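Local coordinates for protein 3-hydroxyadipyl-CoA dehydrogenase (PDB 3MOG) that catalyses the NAD-dependent oxidation of 3-hydroxyadipyl-CoA to 3-oxoadipyl-CoA, a step in the breakdown of phenylacetate, and works as a homotrimer, at residues Met16-Ala24 and Ala44-Leu52; Pro187-Arg196 and Asn242-Phe253. All blocks are in the same frame, centred on the assembly; numbering follows the deposited sequence.

Contact 1: Met16-Ala24 and Ala44-Leu52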
loop_
_atom_site.group_PDB
_atom_site.type_symbol
_atom_site.label_atom_id
_atom_site.label_comp_id
_atom_site.label_asym_id
_atom_site.label_seq_id
_atom_site.Cartn_x
_atom_site.Cartn_y
_atom_site.Cartn_z
ATOM N N MET C 16 22.870 -2.454 26.519
ATOM C CA MET C 16 23.264 -3.562 25.653
ATOM C C MET C 16 24.778 -3.756 25.622
ATOM O O MET C 16 25.245 -4.856 25.842
ATOM C CB MET C 16 22.624 -3.480 24.254
ATOM C CG MET C 16 21.079 -3.728 24.218
ATOM S SD MET C 16 20.465 -5.114 25.234
ATOM C CE MET C 16 21.102 -6.488 24.282
ATOM N N GLY C 17 25.540 -2.680 25.424
ATOM C CA GLY C 17 27.004 -2.765 25.435
ATOM C C GLY C 17 27.577 -3.349 26.726
ATOM O O GLY C 17 28.404 -4.280 26.703
ATOM N N ALA C 18 27.095 -2.832 27.850
ATOM C CA ALA C 18 27.531 -3.257 29.174
ATOM C C ALA C 18 27.178 -4.719 29.433
ATOM O O ALA C 18 27.977 -5.469 29.990
ATOM C CB ALA C 18 26.892 -2.359 30.236
ATOM N N GLY C 19 25.987 -5.116 28.990
ATOM C CA GLY C 19 25.501 -6.472 29.136
ATOM C C GLY C 19 26.234 -7.437 28.233
ATOM O O GLY C 19 26.487 -8.581 28.616
ATOM N N ILE C 20 26.588 -6.982 27.037
ATOM C CA ILE C 20 27.348 -7.821 26.112
ATOM C C ILE C 20 28.776 -8.037 26.642
ATOM O O ILE C 20 29.299 -9.173 26.626
ATOM C CB ILE C 20 27.305 -7.279 24.656
ATOM C CG1 ILE C 20 25.896 -7.462 24.068
ATOM C CG2 ILE C 20 28.335 -7.995 23.764
ATOM C CD1 ILE C 20 25.529 -6.444 22.930
ATOM N N ALA C 21 29.368 -6.954 27.151
ATOM C CA ALA C 21 30.701 -6.974 27.760
ATOM C C ALA C 21 30.772 -7.959 28.928
ATOM O O ALA C 21 31.732 -8.728 29.040
ATOM C CB ALA C 21 31.117 -5.540 28.212
ATOM N N GLU C 22 29.743 -7.937 29.773
ATOM C CA GLU C 22 29.615 -8.858 30.906
ATOM C C GLU C 22 29.631 -10.329 30.474
ATOM O O GLU C 22 30.333 -11.139 31.082
ATOM C CB GLU C 22 28.341 -8.552 31.696
ATOM C CG GLU C 22 28.121 -9.446 32.925
ATOM C CD GLU C 22 26.789 -9.186 33.605
ATOM O OE1 GLU C 22 26.256 -10.127 34.222
ATOM O OE2 GLU C 22 26.269 -8.047 33.517
ATOM N N VAL C 23 28.901 -10.649 29.404
ATOM C CA VAL C 23 28.844 -12.010 28.859
ATOM C C VAL C 23 30.201 -12.457 28.350
ATOM O O VAL C 23 30.669 -13.550 28.696
ATOM C CB VAL C 23 27.804 -12.132 27.718
ATOM C CG1 VAL C 23 27.897 -13.491 27.020
ATOM C CG2 VAL C 23 26.398 -11.902 28.259
ATOM N N ALA C 24 30.831 -11.607 27.541
ATOM C CA ALA C 24 32.133 -11.918 26.967
ATOM C C ALA C 24 33.208 -12.085 28.054
ATOM O O ALA C 24 33.921 -13.081 28.047
ATOM C CB ALA C 24 32.544 -10.885 25.899
ATOM N N ALA C 44 28.985 2.418 33.588
ATOM C CA ALA C 44 28.661 1.114 33.006
ATOM C C ALA C 44 29.384 -0.016 33.750
ATOM O O ALA C 44 28.757 -1.014 34.118
ATOM C CB ALA C 44 28.996 1.085 31.511
ATOM N N ILE C 45 30.680 0.177 34.000
ATOM C CA ILE C 45 31.498 -0.783 34.751
ATOM C C ILE C 45 31.080 -0.922 36.225
ATOM O O ILE C 45 31.087 -2.031 36.760
ATOM C CB ILE C 45 33.023 -0.524 34.545
ATOM C CG1 ILE C 45 33.460 -1.160 33.219
ATOM C CG2 ILE C 45 33.878 -1.079 35.703
ATOM C CD1 ILE C 45 34.839 -0.771 32.730
ATOM N N ASP C 46 30.669 0.179 36.857
ATOM C CA ASP C 46 30.078 0.116 38.208
ATOM C C ASP C 46 28.827 -0.755 38.235
ATOM O O ASP C 46 28.663 -1.567 39.153
ATOM C CB ASP C 46 29.755 1.509 38.757
ATOM C CG ASP C 46 31.005 2.328 39.083
ATOM O OD1 ASP C 46 32.094 1.733 39.282
ATOM O OD2 ASP C 46 30.890 3.580 39.118
ATOM N N GLY C 47 27.963 -0.583 37.228
ATOM C CA GLY C 47 26.794 -1.443 37.018
ATOM C C GLY C 47 27.140 -2.930 36.985
ATOM O O GLY C 47 26.573 -3.713 37.748
ATOM N N ILE C 48 28.084 -3.313 36.124
ATOM C CA ILE C 48 28.521 -4.708 36.012
ATOM C C ILE C 48 29.111 -5.242 37.337
ATOM O O ILE C 48 28.782 -6.361 37.751
ATOM C CB ILE C 48 29.509 -4.918 34.840
ATOM C CG1 ILE C 48 28.953 -4.301 33.552
ATOM C CG2 ILE C 48 29.824 -6.427 34.653
ATOM C CD1 ILE C 48 29.899 -4.376 32.370
ATOM N N HIS C 49 29.974 -4.438 37.974
ATOM C CA HIS C 49 30.486 -4.731 39.313
ATOM C C HIS C 49 29.336 -5.034 40.281
ATOM O O HIS C 49 29.320 -6.088 40.921
ATOM C CB HIS C 49 31.337 -3.563 39.840
ATOM C CG HIS C 49 32.790 -3.651 39.482
ATOM N ND1 HIS C 49 33.771 -3.912 40.414
ATOM C CD2 HIS C 49 33.428 -3.506 38.296
ATOM C CE1 HIS C 49 34.951 -3.927 39.817
ATOM N NE2 HIS C 49 34.770 -3.684 38.531
ATOM N N ALA C 50 28.365 -4.119 40.350
ATOM C CA ALA C 50 27.208 -4.208 41.248
ATOM C C ALA C 50 26.301 -5.401 40.996
ATOM O O ALA C 50 25.817 -6.020 41.947
ATOM C CB ALA C 50 26.396 -2.934 41.172
ATOM N N ARG C 51 26.067 -5.720 39.725
ATOM C CA ARG C 51 25.190 -6.831 39.371
ATOM C C ARG C 51 25.837 -8.190 39.647
ATOM O O ARG C 51 25.182 -9.090 40.180
ATOM C CB ARG C 51 24.719 -6.734 37.919
ATOM C CG ARG C 51 23.833 -5.525 37.644
ATOM C CD ARG C 51 23.158 -5.606 36.291
ATOM N NE ARG C 51 24.083 -5.891 35.192
ATOM C CZ ARG C 51 24.668 -4.966 34.432
ATOM N NH1 ARG C 51 24.452 -3.671 34.653
ATOM N NH2 ARG C 51 25.477 -5.342 33.444
ATOM N N LEU C 52 27.118 -8.326 39.299
ATOM C CA LEU C 52 27.859 -9.565 39.549
ATOM C C LEU C 52 28.114 -9.838 41.033
ATOM O O LEU C 52 28.093 -10.998 41.463
ATOM C CB LEU C 52 29.189 -9.567 38.798
ATOM C CG LEU C 52 29.169 -9.631 37.272
ATOM C CD1 LEU C 52 30.588 -9.583 36.814
ATOM C CD2 LEU C 52 28.481 -10.886 36.734
#
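In the Rossmann-type NAD-binding domain, the first two helices after the opening strands meet where Ala18, Ala21 and Glu22 of helix 15-26 face Ala44, Ile48, Arg51 and Leu52 of helix 38-57. Gly17 probably closes the GxGxxG dinucleotide-binding pattern, which places this contact just behind the turn expected to meet the cofactor. The short segments cross at -52°, with axes 9.8 Å apart. Small residues suit the place where Ala18 faces Ala44: the methyls Ala18 CB and Ala44 CB lie 4.2 Å apart, and Ile48 reaches in between the helices until its CD1 lies 3.2 Å from Ala18 O. The other Ile48 branch, CG2, rests 3.9 Å from Glu22 CG.

Glu22 spans the gap because its CG is anti to the backbone N (chi1 -179°) and the chain stays extended beyond it. Glu22 OE2 accepts a fairly straight hydrogen bond of 2.8 Å from Arg51 NH2, part of a salt bridge; the nitrogen approaches nearly along the C-O bond, and carboxylate and guanidinium are almost coplanar. The other oxygen, Glu22 OE1, lies 3.4 Å from Leu52 CD2, while Leu52 also packs against helix 63-71. A leucine in place of Glu22 would probably leave Arg51 without its carboxylate mate and its guanidinium freer to turn. Since Glu22 is buried and Arg51 lies at the exposed margin, the arginine probably offsets the charge of a buried carboxylate that also lies against Leu52, and is likely to favour its ionised form.

Contact 2: Pro187-Arg196 and Asn242-Phe253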
loop_
_atom_site.group_PDB
_atom_site.type_symbol
_atom_site.label_atom_id
_atom_site.label_comp_id
_atom_site.label_asym_id
_atom_site.label_seq_id
_atom_site.Cartn_x
_atom_site.Cartn_y
_atom_site.Cartn_z
ATOM N N PRO C 187 14.221 -7.179 6.919
ATOM C CA PRO C 187 13.565 -6.373 7.953
ATOM C C PRO C 187 12.974 -7.199 9.094
ATOM O O PRO C 187 12.171 -8.106 8.844
ATOM C CB PRO C 187 12.422 -5.697 7.198
ATOM C CG PRO C 187 12.862 -5.670 5.778
ATOM C CD PRO C 187 13.695 -6.875 5.573
ATOM N N GLY C 188 13.380 -6.865 10.321
ATOM C CA GLY C 188 12.852 -7.473 11.544
ATOM C C GLY C 188 13.511 -8.795 11.900
ATOM O O GLY C 188 13.120 -9.432 12.871
ATOM N N PHE C 189 14.503 -9.196 11.106
ATOM C CA PHE C 189 15.187 -10.501 11.209
ATOM C C PHE C 189 14.194 -11.680 11.318
ATOM O O PHE C 189 13.374 -11.873 10.413
ATOM C CB PHE C 189 16.259 -10.490 12.313
ATOM C CG PHE C 189 17.261 -9.341 12.204
ATOM C CD1 PHE C 189 17.643 -8.819 10.958
ATOM C CD2 PHE C 189 17.846 -8.815 13.352
ATOM C CE1 PHE C 189 18.557 -7.780 10.866
ATOM C CE2 PHE C 189 18.769 -7.776 13.272
ATOM C CZ PHE C 189 19.125 -7.256 12.029
ATOM N N ILE C 190 14.264 -12.464 12.394
ATOM C CA ILE C 190 13.217 -13.459 12.683
ATOM C C ILE C 190 12.254 -12.909 13.733
ATOM O O ILE C 190 11.062 -12.720 13.462
ATOM C CB ILE C 190 13.769 -14.798 13.208
ATOM C CG1 ILE C 190 14.796 -15.410 12.268
ATOM C CG2 ILE C 190 12.639 -15.812 13.428
ATOM C CD1 ILE C 190 15.584 -16.520 12.978
ATOM N N VAL C 191 12.782 -12.645 14.927
ATOM C CA VAL C 191 11.960 -12.317 16.094
ATOM C C VAL C 191 11.076 -11.074 15.917
ATOM O O VAL C 191 9.876 -11.151 16.116
ATOM C CB VAL C 191 12.810 -12.188 17.399
ATOM C CG1 VAL C 191 11.906 -11.862 18.573
ATOM C CG2 VAL C 191 13.589 -13.462 17.671
ATOM N N ASN C 192 11.653 -9.945 15.533
ATOM C CA ASN C 192 10.864 -8.710 15.362
ATOM C C ASN C 192 9.858 -8.800 14.217
ATOM O O ASN C 192 8.863 -8.099 14.214
ATOM C CB ASN C 192 11.771 -7.491 15.133
ATOM C CG ASN C 192 12.284 -6.872 16.418
ATOM O OD1 ASN C 192 11.759 -7.108 17.502
ATOM N ND2 ASN C 192 13.313 -6.041 16.289
ATOM N N ARG C 193 10.136 -9.659 13.243
ATOM C CA ARG C 193 9.236 -9.867 12.114
ATOM C C ARG C 193 8.076 -10.795 12.466
ATOM O O ARG C 193 6.923 -10.455 12.232
ATOM C CB ARG C 193 10.014 -10.419 10.914
ATOM C CG ARG C 193 9.172 -10.665 9.678
ATOM C CD ARG C 193 9.733 -11.823 8.900
ATOM N NE ARG C 193 9.068 -12.050 7.622
ATOM C CZ ARG C 193 9.683 -12.024 6.444
ATOM N NH1 ARG C 193 10.967 -11.725 6.380
ATOM N NH2 ARG C 193 9.006 -12.255 5.325
ATOM N N VAL C 194 8.384 -11.958 13.034
ATOM C CA VAL C 194 7.370 -12.987 13.313
ATOM C C VAL C 194 6.462 -12.616 14.490
ATOM O O VAL C 194 5.290 -12.967 14.488
ATOM C CB VAL C 194 8.027 -14.393 13.486
ATOM C CG1 VAL C 194 7.017 -15.486 13.858
ATOM C CG2 VAL C 194 8.768 -14.761 12.227
ATOM N N ALA C 195 6.992 -11.869 15.458
ATOM C CA ALA C 195 6.201 -11.373 16.588
ATOM C C ALA C 195 5.133 -10.349 16.236
ATOM O O ALA C 195 4.201 -10.154 17.014
ATOM C CB ALA C 195 7.117 -10.788 17.666
ATOM N N ARG C 196 5.270 -9.677 15.096
ATOM C CA ARG C 196 4.366 -8.568 14.749
ATOM C C ARG C 196 2.845 -8.842 14.897
ATOM O O ARG C 196 2.137 -8.010 15.470
ATOM C CB ARG C 196 4.679 -8.005 13.354
ATOM C CG ARG C 196 5.952 -7.161 13.229
ATOM C CD ARG C 196 5.984 -6.004 14.243
ATOM N NE ARG C 196 6.850 -6.317 15.385
ATOM C CZ ARG C 196 6.903 -5.620 16.512
ATOM N NH1 ARG C 196 6.133 -4.547 16.682
ATOM N NH2 ARG C 196 7.735 -5.999 17.475
ATOM N N ASN C 242 7.715 -0.182 20.906
ATOM C CA ASN C 242 7.027 -1.251 20.183
ATOM C C ASN C 242 6.416 -0.734 18.885
ATOM O O ASN C 242 6.472 -1.419 17.866
ATOM C CB ASN C 242 6.032 -1.962 21.116
ATOM C CG ASN C 242 5.142 -2.980 20.412
ATOM O OD1 ASN C 242 4.074 -2.631 19.893
ATOM N ND2 ASN C 242 5.539 -4.262 20.459
ATOM N N PHE C 243 5.895 0.496 18.926
ATOM C CA PHE C 243 5.304 1.165 17.763
ATOM C C PHE C 243 6.372 1.516 16.741
ATOM O O PHE C 243 6.109 1.477 15.534
ATOM C CB PHE C 243 4.555 2.435 18.197
ATOM C CG PHE C 243 3.845 3.174 17.074
ATOM C CD1 PHE C 243 2.662 2.680 16.534
ATOM C CD2 PHE C 243 4.326 4.398 16.618
ATOM C CE1 PHE C 243 1.975 3.367 15.527
ATOM C CE2 PHE C 243 3.656 5.108 15.602
ATOM C CZ PHE C 243 2.480 4.590 15.053
ATOM N N ALA C 244 7.565 1.864 17.225
ATOM C CA ALA C 244 8.689 2.212 16.340
ATOM C C ALA C 244 9.175 0.989 15.573
ATOM O O ALA C 244 9.538 1.101 14.405
ATOM C CB ALA C 244 9.853 2.847 17.130
ATOM N N VAL C 245 9.177 -0.170 16.233
ATOM C CA VAL C 245 9.501 -1.440 15.569
ATOM C C VAL C 245 8.452 -1.790 14.491
ATOM O O VAL C 245 8.807 -2.056 13.341
ATOM C CB VAL C 245 9.733 -2.591 16.595
ATOM C CG1 VAL C 245 9.921 -3.915 15.880
ATOM C CG2 VAL C 245 10.968 -2.288 17.493
ATOM N N THR C 246 7.173 -1.738 14.857
ATOM C CA THR C 246 6.066 -1.966 13.920
ATOM C C THR C 246 6.168 -1.099 12.667
ATOM O O THR C 246 6.092 -1.613 11.540
ATOM C CB THR C 246 4.686 -1.741 14.612
ATOM O OG1 THR C 246 4.443 -2.798 15.531
ATOM C CG2 THR C 246 3.514 -1.712 13.611
ATOM N N CYS C 247 6.359 0.205 12.866
ATOM C CA CYS C 247 6.435 1.166 11.765
ATOM C C CYS C 247 7.658 0.929 10.895
ATOM O O CYS C 247 7.605 1.129 9.682
ATOM C CB CYS C 247 6.455 2.599 12.303
ATOM S SG CYS C 247 4.821 3.200 12.809
ATOM N N SER C 248 8.742 0.472 11.520
ATOM C CA SER C 248 9.994 0.247 10.827
ATOM C C SER C 248 9.878 -0.970 9.901
ATOM O O SER C 248 10.275 -0.896 8.742
ATOM C CB SER C 248 11.150 0.110 11.837
ATOM O OG SER C 248 12.270 -0.582 11.295
ATOM N N VAL C 249 9.332 -2.074 10.419
ATOM C CA VAL C 249 9.114 -3.291 9.626
ATOM C C VAL C 249 8.113 -2.994 8.496
ATOM O O VAL C 249 8.354 -3.313 7.329
ATOM C CB VAL C 249 8.648 -4.476 10.515
ATOM C CG1 VAL C 249 8.346 -5.685 9.681
ATOM C CG2 VAL C 249 9.727 -4.827 11.542
ATOM N N PHE C 250 7.021 -2.330 8.850
ATOM C CA PHE C 250 6.018 -1.891 7.882
ATOM C C PHE C 250 6.625 -1.133 6.688
ATOM O O PHE C 250 6.342 -1.457 5.525
ATOM C CB PHE C 250 4.988 -1.006 8.598
ATOM C CG PHE C 250 3.898 -0.455 7.708
ATOM C CD1 PHE C 250 2.981 -1.301 7.097
ATOM C CD2 PHE C 250 3.778 0.917 7.505
ATOM C CE1 PHE C 250 1.964 -0.806 6.304
ATOM C CE2 PHE C 250 2.759 1.432 6.704
ATOM C CZ PHE C 250 1.853 0.584 6.110
ATOM N N ASN C 251 7.459 -0.139 6.985
ATOM C CA ASN C 251 8.050 0.721 5.961
ATOM C C ASN C 251 9.158 0.043 5.165
ATOM O O ASN C 251 9.311 0.322 3.988
ATOM C CB ASN C 251 8.580 2.019 6.581
ATOM C CG ASN C 251 7.460 2.954 7.030
ATOM O OD1 ASN C 251 6.468 3.154 6.320
ATOM N ND2 ASN C 251 7.619 3.528 8.211
ATOM N N ALA C 252 9.912 -0.853 5.810
ATOM C CA ALA C 252 10.988 -1.573 5.141
ATOM C C ALA C 252 10.465 -2.639 4.179
ATOM O O ALA C 252 11.220 -3.150 3.341
ATOM C CB ALA C 252 11.969 -2.179 6.165
ATOM N N PHE C 253 9.182 -2.979 4.312
ATOM C CA PHE C 253 8.504 -3.909 3.404
ATOM C C PHE C 253 7.604 -3.139 2.441
ATOM O O PHE C 253 6.677 -3.712 1.814
ATOM C CB PHE C 253 7.677 -4.937 4.170
ATOM C CG PHE C 253 8.455 -6.157 4.634
ATOM C CD1 PHE C 253 8.630 -6.404 5.984
ATOM C CD2 PHE C 253 8.960 -7.086 3.714
ATOM C CE1 PHE C 253 9.327 -7.552 6.435
ATOM C CE2 PHE C 253 9.653 -8.217 4.145
ATOM C CZ PHE C 253 9.833 -8.454 5.519
#
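Pro187 and Phe253 make the close-packed end of this contact: Pro187 CG sits over the ring face, 4.1 Å from the centroid, in a CH-pi interaction, and also lies 3.6 Å from Ala252 CB. A rigid proline and a small alanine fit side by side here. At the edge of the Phe253 ring, near its plane, comes Arg193 NH1, its guanidinium steeply inclined to the ring; Phe253 CZ lies over the guanidinium face, 3.6 Å from Arg193 NH1, while NH2 is salt-bridged to Asp403. Gly188 CA passes Val249 CG2 at 4.1 Å, and its positive phi favours glycine.

These residues belong to the helical C-terminal domain, where the turn entering from strand 179-184 packs along helix 239-252. Leu263 of the second subunit touches Pro187 and Phe253, so this end also borders the trimer interface.

Farther along, Arg196 bends twice, at chi2 and chi3 (101°), bringing its guanidinium against the helix. Arg196 NH1 donates to Thr246 OG1 at 2.7 Å, in the guanidinium plane, and only weakly to Asn242 O; Arg196 NE donates to Asn192 O at 2.9 Å, and Val245 CG1 covers one face. The looser side is where partly exposed Asn192 and Val245 meet, Asn192 CG lying 3.8 Å from Val245 CG1.

Contact 1 closes before contact 2 opens, so the two follow each other in series along the chain. Their centres lie 28 Å apart and their nearest atoms about 11 Å, without touching. Contact 1 joins helices 15-26 and 38-57 within the NAD-binding domain, beside strands 31-34 and 73-76 at one margin of the eight-stranded sheet. Contact 2 follows strand 179-184, the outermost strand at the other margin, and ties the entry to the C-terminal domain to helix 239-252. Contact 1 therefore fixes helices within the cofactor-binding unit, about 25 Å from the centre of the chain, whereas contact 2 lies about 10 Å from it, where that unit passes into the helical domain and a second subunit approaches.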